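Local coordinates for glutaredoxin-glutathione complex (Polygonaceae, PDB 5KQA), which binds glutathione and, as a glutaredoxin of the thioredoxin superfamily, probably catalyses glutathione-dependent thiol-disulfide exchange, at residues V41-Y46 with R52-F57; L83-Q88 with N93-G98. All blocks are in the same frame, centred on the assembly; numbering follows the deposited sequence.

Contact 1: residues V41-Y46 with R52-F57. With GSH (glutathione), chain B.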
# COMPACT_ATOMS: atom_id res chain seq x y z
N VAL A 41 -2.63 -1.71 1.00
CA VAL A 41 -2.88 -0.41 0.41
C VAL A 41 -2.83 0.67 1.49
O VAL A 41 -3.80 0.86 2.21
CB VAL A 41 -4.25 -0.36 -0.29
CG1 VAL A 41 -4.45 1.00 -0.92
CG2 VAL A 41 -4.33 -1.46 -1.36
N PHE A 42 -1.70 1.37 1.61
CA PHE A 42 -1.66 2.52 2.52
C PHE A 42 -2.46 3.62 1.85
O PHE A 42 -2.20 3.99 0.72
CB PHE A 42 -0.23 2.96 2.84
CG PHE A 42 0.54 1.96 3.64
CD1 PHE A 42 0.39 1.88 5.02
CD2 PHE A 42 1.42 1.08 3.01
CE1 PHE A 42 1.10 0.95 5.77
CE2 PHE A 42 2.14 0.15 3.75
CZ PHE A 42 1.98 0.08 5.14
N SER A 43 -3.44 4.13 2.58
CA SER A 43 -4.53 4.88 1.99
C SER A 43 -4.92 6.10 2.85
O SER A 43 -4.46 6.24 3.99
CB SER A 43 -5.73 3.94 1.82
OG SER A 43 -6.88 4.60 1.33
N LYS A 44 -5.75 6.97 2.29
CA LYS A 44 -6.52 7.91 3.11
C LYS A 44 -8.00 7.79 2.73
O LYS A 44 -8.33 7.52 1.57
CB LYS A 44 -6.01 9.35 2.95
CG LYS A 44 -4.70 9.58 3.71
CD LYS A 44 -4.18 11.01 3.54
CE LYS A 44 -2.92 11.22 4.38
NZ LYS A 44 -2.37 12.60 4.22
N THR A 45 -8.89 7.93 3.70
CA THR A 45 -10.30 7.59 3.52
C THR A 45 -10.96 8.30 2.33
O THR A 45 -11.77 7.72 1.62
CB THR A 45 -11.12 7.92 4.79
OG1 THR A 45 -10.44 7.42 5.94
CG2 THR A 45 -12.52 7.30 4.70
N TYR A 46 -10.63 9.57 2.12
CA TYR A 46 -11.31 10.34 1.09
C TYR A 46 -10.40 10.66 -0.09
O TYR A 46 -10.59 11.67 -0.77
CB TYR A 46 -11.92 11.60 1.71
CG TYR A 46 -12.80 11.23 2.89
CD1 TYR A 46 -14.07 10.69 2.68
CD2 TYR A 46 -12.35 11.36 4.20
CE1 TYR A 46 -14.87 10.30 3.75
CE2 TYR A 46 -13.15 10.98 5.28
CZ TYR A 46 -14.41 10.45 5.04
OH TYR A 46 -15.21 10.08 6.10
N ARG A 52 -10.07 4.33 -6.35
CA ARG A 52 -9.85 3.67 -7.65
C ARG A 52 -9.09 2.35 -7.53
O ARG A 52 -9.49 1.34 -8.12
CB ARG A 52 -9.09 4.60 -8.61
CG ARG A 52 -9.94 5.70 -9.23
CD ARG A 52 -9.93 5.60 -10.75
NE ARG A 52 -8.68 6.09 -11.32
CZ ARG A 52 -8.03 5.52 -12.33
NH1 ARG A 52 -6.90 6.06 -12.76
NH2 ARG A 52 -8.50 4.42 -12.90
N VAL A 53 -8.00 2.35 -6.77
CA VAL A 53 -7.16 1.15 -6.71
C VAL A 53 -7.88 0.06 -5.94
O VAL A 53 -7.78 -1.11 -6.29
CB VAL A 53 -5.75 1.40 -6.08
CG1 VAL A 53 -4.98 2.45 -6.86
CG2 VAL A 53 -5.84 1.77 -4.61
N LYS A 54 -8.63 0.45 -4.91
CA LYS A 54 -9.41 -0.51 -4.14
C LYS A 54 -10.49 -1.16 -5.02
O LYS A 54 -10.72 -2.37 -4.96
CB LYS A 54 -10.07 0.14 -2.93
CG LYS A 54 -9.13 0.57 -1.82
CD LYS A 54 -9.86 1.48 -0.84
CE LYS A 54 -8.91 2.18 0.10
NZ LYS A 54 -9.62 3.16 0.99
N LYS A 55 -11.16 -0.34 -5.82
CA LYS A 55 -12.18 -0.84 -6.73
C LYS A 55 -11.59 -1.84 -7.74
O LYS A 55 -12.19 -2.88 -8.01
CB LYS A 55 -12.84 0.34 -7.46
CG LYS A 55 -14.11 -0.01 -8.22
CD LYS A 55 -14.82 1.27 -8.66
CE LYS A 55 -16.16 1.00 -9.32
NZ LYS A 55 -16.02 0.30 -10.63
N LEU A 56 -10.42 -1.53 -8.28
CA LEU A 56 -9.72 -2.45 -9.18
C LEU A 56 -9.44 -3.79 -8.50
O LEU A 56 -9.74 -4.85 -9.05
CB LEU A 56 -8.40 -1.85 -9.67
CG LEU A 56 -7.55 -2.79 -10.55
CD1 LEU A 56 -8.11 -2.89 -11.95
CD2 LEU A 56 -6.10 -2.37 -10.59
N PHE A 57 -8.85 -3.74 -7.31
CA PHE A 57 -8.54 -4.96 -6.57
C PHE A 57 -9.81 -5.73 -6.22
O PHE A 57 -9.80 -6.96 -6.26
CB PHE A 57 -7.76 -4.63 -5.29
CG PHE A 57 -6.37 -4.17 -5.54
CD1 PHE A 57 -5.60 -4.78 -6.52
CD2 PHE A 57 -5.83 -3.12 -4.82
CE1 PHE A 57 -4.31 -4.35 -6.77
CE2 PHE A 57 -4.54 -2.69 -5.06
CZ PHE A 57 -3.78 -3.31 -6.04
N1 GSH B . -0.33 9.79 -9.37
CA1 GSH B . -0.74 9.46 -8.04
C1 GSH B . -1.43 8.12 -8.10
O11 GSH B . -1.54 7.41 -7.06
O12 GSH B . -1.90 7.71 -9.20
CB1 GSH B . -1.64 10.54 -7.47
CG1 GSH B . -2.13 10.17 -6.08
CD1 GSH B . -2.52 11.40 -5.26
OE1 GSH B . -2.46 12.51 -5.75
N2 GSH B . -2.95 11.25 -3.91
CA2 GSH B . -3.31 12.38 -3.11
C2 GSH B . -2.31 12.64 -2.01
O2 GSH B . -1.74 11.73 -1.44
CB2 GSH B . -4.59 12.12 -2.34
SG2 GSH B . -6.02 12.34 -3.36
N3 GSH B . -2.07 13.99 -1.62
CA3 GSH B . -1.16 14.25 -0.56
C3 GSH B . -1.72 13.64 0.73
O31 GSH B . -0.94 13.21 1.62
O32 GSH B . -2.97 13.54 0.92
O HOH W 1 -10.12 5.43 -0.07
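One methyl of Val41 meets Val53 and the other Phe57: CG1 lies 4.0 Å from CG2 of Val53, while CG2 approaches the Phe57 ring obliquely, 3.9 Å from CE2. With CG1 anti to the backbone N (chi1 -178°), the branched valine spans two helix residues one turn apart, which suits a short beta-branched side chain between strand and helix. Strand 39-43 and helix 48-60 are the first two elements of a beta-alpha-beta unit of the thioredoxin fold, completed by strand 65-68; the short strand and helix segments run nearly antiparallel, at 151°, with axes 10.5 Å apart. Lys54, which with Val41 buries the most area here, suits the edge of this interface because its extended chain carries the ammonium from the flank of the helix to Ser43. There NZ donates to OG over 3.1 Å and also to a water, 2.6 Å from NZ, which in turn donates to the carbonyl O of Lys44. The stronger partner of both side chains is Glu68, salt-bridged to Lys54 and hydrogen-bonded to Ser43 OG. A methionine in place of Lys54 would probably leave the Glu68 carboxylate without its countercharge and the water without its donor. Lys44 turns the other way, and its NZ meets a glycyl carboxylate oxygen of glutathione, O31, at 3.0 Å.

Contact 2: residues L83-Q88 with N93-G98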
# COMPACT_ATOMS: atom_id res chain seq x y z
N LEU A 83 7.79 7.67 2.94
CA LEU A 83 8.62 8.53 2.11
C LEU A 83 10.08 8.09 2.18
O LEU A 83 10.74 7.92 1.16
CB LEU A 83 8.49 10.00 2.53
CG LEU A 83 9.43 11.01 1.84
CD1 LEU A 83 9.39 10.90 0.31
CD2 LEU A 83 9.10 12.43 2.28
N GLN A 84 10.59 7.92 3.39
CA GLN A 84 11.96 7.45 3.56
C GLN A 84 12.18 6.11 2.86
O GLN A 84 13.19 5.90 2.20
CB GLN A 84 12.29 7.33 5.05
CG GLN A 84 13.63 6.66 5.32
CD GLN A 84 13.81 6.32 6.78
OE1 GLN A 84 13.80 5.14 7.17
NE2 GLN A 84 13.97 7.34 7.61
N TRP A 85 11.21 5.22 2.99
CA TRP A 85 11.30 3.86 2.48
C TRP A 85 11.12 3.75 0.96
O TRP A 85 11.80 2.95 0.30
CB TRP A 85 10.26 3.02 3.20
CG TRP A 85 10.27 1.54 2.99
CD1 TRP A 85 11.22 0.79 2.37
CD2 TRP A 85 9.25 0.64 3.43
NE1 TRP A 85 10.85 -0.54 2.39
CE2 TRP A 85 9.64 -0.66 3.03
CE3 TRP A 85 8.03 0.80 4.10
CZ2 TRP A 85 8.87 -1.78 3.29
CZ3 TRP A 85 7.26 -0.32 4.35
CH2 TRP A 85 7.68 -1.59 3.95
N THR A 86 10.19 4.53 0.41
CA THR A 86 9.80 4.37 -1.01
C THR A 86 9.99 5.61 -1.91
O THR A 86 9.80 5.52 -3.12
CB THR A 86 8.30 3.97 -1.14
OG1 THR A 86 7.48 5.08 -0.77
CG2 THR A 86 7.95 2.74 -0.26
N GLY A 87 10.32 6.76 -1.33
CA GLY A 87 10.47 7.98 -2.11
C GLY A 87 9.16 8.60 -2.56
O GLY A 87 9.13 9.65 -3.21
N GLN A 88 8.07 7.95 -2.17
CA GLN A 88 6.74 8.38 -2.55
C GLN A 88 6.12 9.25 -1.44
O GLN A 88 6.30 8.97 -0.26
CB GLN A 88 5.89 7.14 -2.84
CG GLN A 88 4.45 7.39 -3.20
CD GLN A 88 3.75 6.10 -3.58
OE1 GLN A 88 4.38 5.14 -4.03
NE2 GLN A 88 2.44 6.07 -3.42
N ASN A 93 -0.32 4.04 -1.50
CA ASN A 93 1.02 3.47 -1.54
C ASN A 93 0.87 1.96 -1.36
O ASN A 93 0.61 1.48 -0.25
CB ASN A 93 1.92 4.08 -0.47
CG ASN A 93 3.40 3.88 -0.74
OD1 ASN A 93 3.81 2.89 -1.35
ND2 ASN A 93 4.22 4.82 -0.29
N VAL A 94 0.99 1.24 -2.47
CA VAL A 94 0.68 -0.18 -2.55
C VAL A 94 1.91 -1.10 -2.45
O VAL A 94 2.94 -0.86 -3.09
CB VAL A 94 -0.07 -0.49 -3.88
CG1 VAL A 94 -0.47 -1.97 -3.98
CG2 VAL A 94 -1.29 0.41 -4.01
N PHE A 95 1.80 -2.15 -1.65
CA PHE A 95 2.81 -3.21 -1.59
C PHE A 95 2.18 -4.54 -1.97
O PHE A 95 1.05 -4.82 -1.58
CB PHE A 95 3.43 -3.31 -0.20
CG PHE A 95 4.30 -2.15 0.17
CD1 PHE A 95 3.75 -0.92 0.47
CD2 PHE A 95 5.68 -2.30 0.24
CE1 PHE A 95 4.54 0.14 0.84
CE2 PHE A 95 6.48 -1.24 0.60
CZ PHE A 95 5.91 -0.01 0.90
N ILE A 96 2.92 -5.34 -2.72
CA ILE A 96 2.48 -6.69 -3.10
C ILE A 96 3.62 -7.68 -2.86
O ILE A 96 4.72 -7.50 -3.37
CB ILE A 96 2.03 -6.75 -4.58
CG1 ILE A 96 0.80 -5.87 -4.80
CG2 ILE A 96 1.73 -8.20 -5.00
CD1 ILE A 96 0.28 -5.86 -6.22
N GLY A 97 3.35 -8.71 -2.06
CA GLY A 97 4.36 -9.71 -1.75
C GLY A 97 5.61 -9.14 -1.11
O GLY A 97 6.70 -9.66 -1.31
N GLY A 98 5.45 -8.08 -0.34
CA GLY A 98 6.58 -7.48 0.35
C GLY A 98 7.28 -6.42 -0.48
O GLY A 98 8.21 -5.76 -0.02
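The C-terminal end of helix 75-86 packs here on strand 93-96, an inner strand of the mixed sheet of the glutaredoxin fold, just before and after the loop that carries Thr90, Val91 and Pro92 of the glutathione pocket. Trp85 CH2 is 3.6 Å from Phe95 CE2, which lies over one face of the indole toward its rim; the ring planes meet obliquely. The methyl CG2 of Thr86 also touches Phe95, at CZ, so a threonine can serve both an apolar and a polar neighbour. Its OG1, placed between the backbone N and carbonyl carbon (chi1 70°), accepts from the N of Gln88 at 3.2 Å, an ST turn that closes the helix end, where Gly87 takes up positive phi, easiest for glycine without a side chain. The hydroxyl is also bonded to the carbonyl O of Leu82, and it receives a weak but straight bond from ND2 of Asn93, 3.3 Å at 167°. Gln88 reaches out extended; its NE2 donates to the O of Thr90, and its OE1 is hydrogen-bonded to His100 NE2. The Gln88 amide stacks on that of Asn93, their planes 9° apart, with the Gln88 NE2 3.5 Å from the Asn93 CA.

Contacts 1 and 2 have centres about 14 Å apart and meet through the sheet, where strands 39-43 and 93-96 are antiparallel neighbours. The O of Phe42 and the N of Asn93, 2.9 Å apart, probably form a hydrogen bond that joins them directly. In addition, Phe42 CE2 packs on Phe95 CE1 at 3.8 Å, while Phe57 CZ lies 4.1 Å from Val94 CG1, so helix 48-60 of contact 1 also reaches the second strand. Both contacts border the glutathione site: contact 1 supplies Lys44 of the pocket, whereas in contact 2 the Gln88 side chain stays about 6 Å from the ligand.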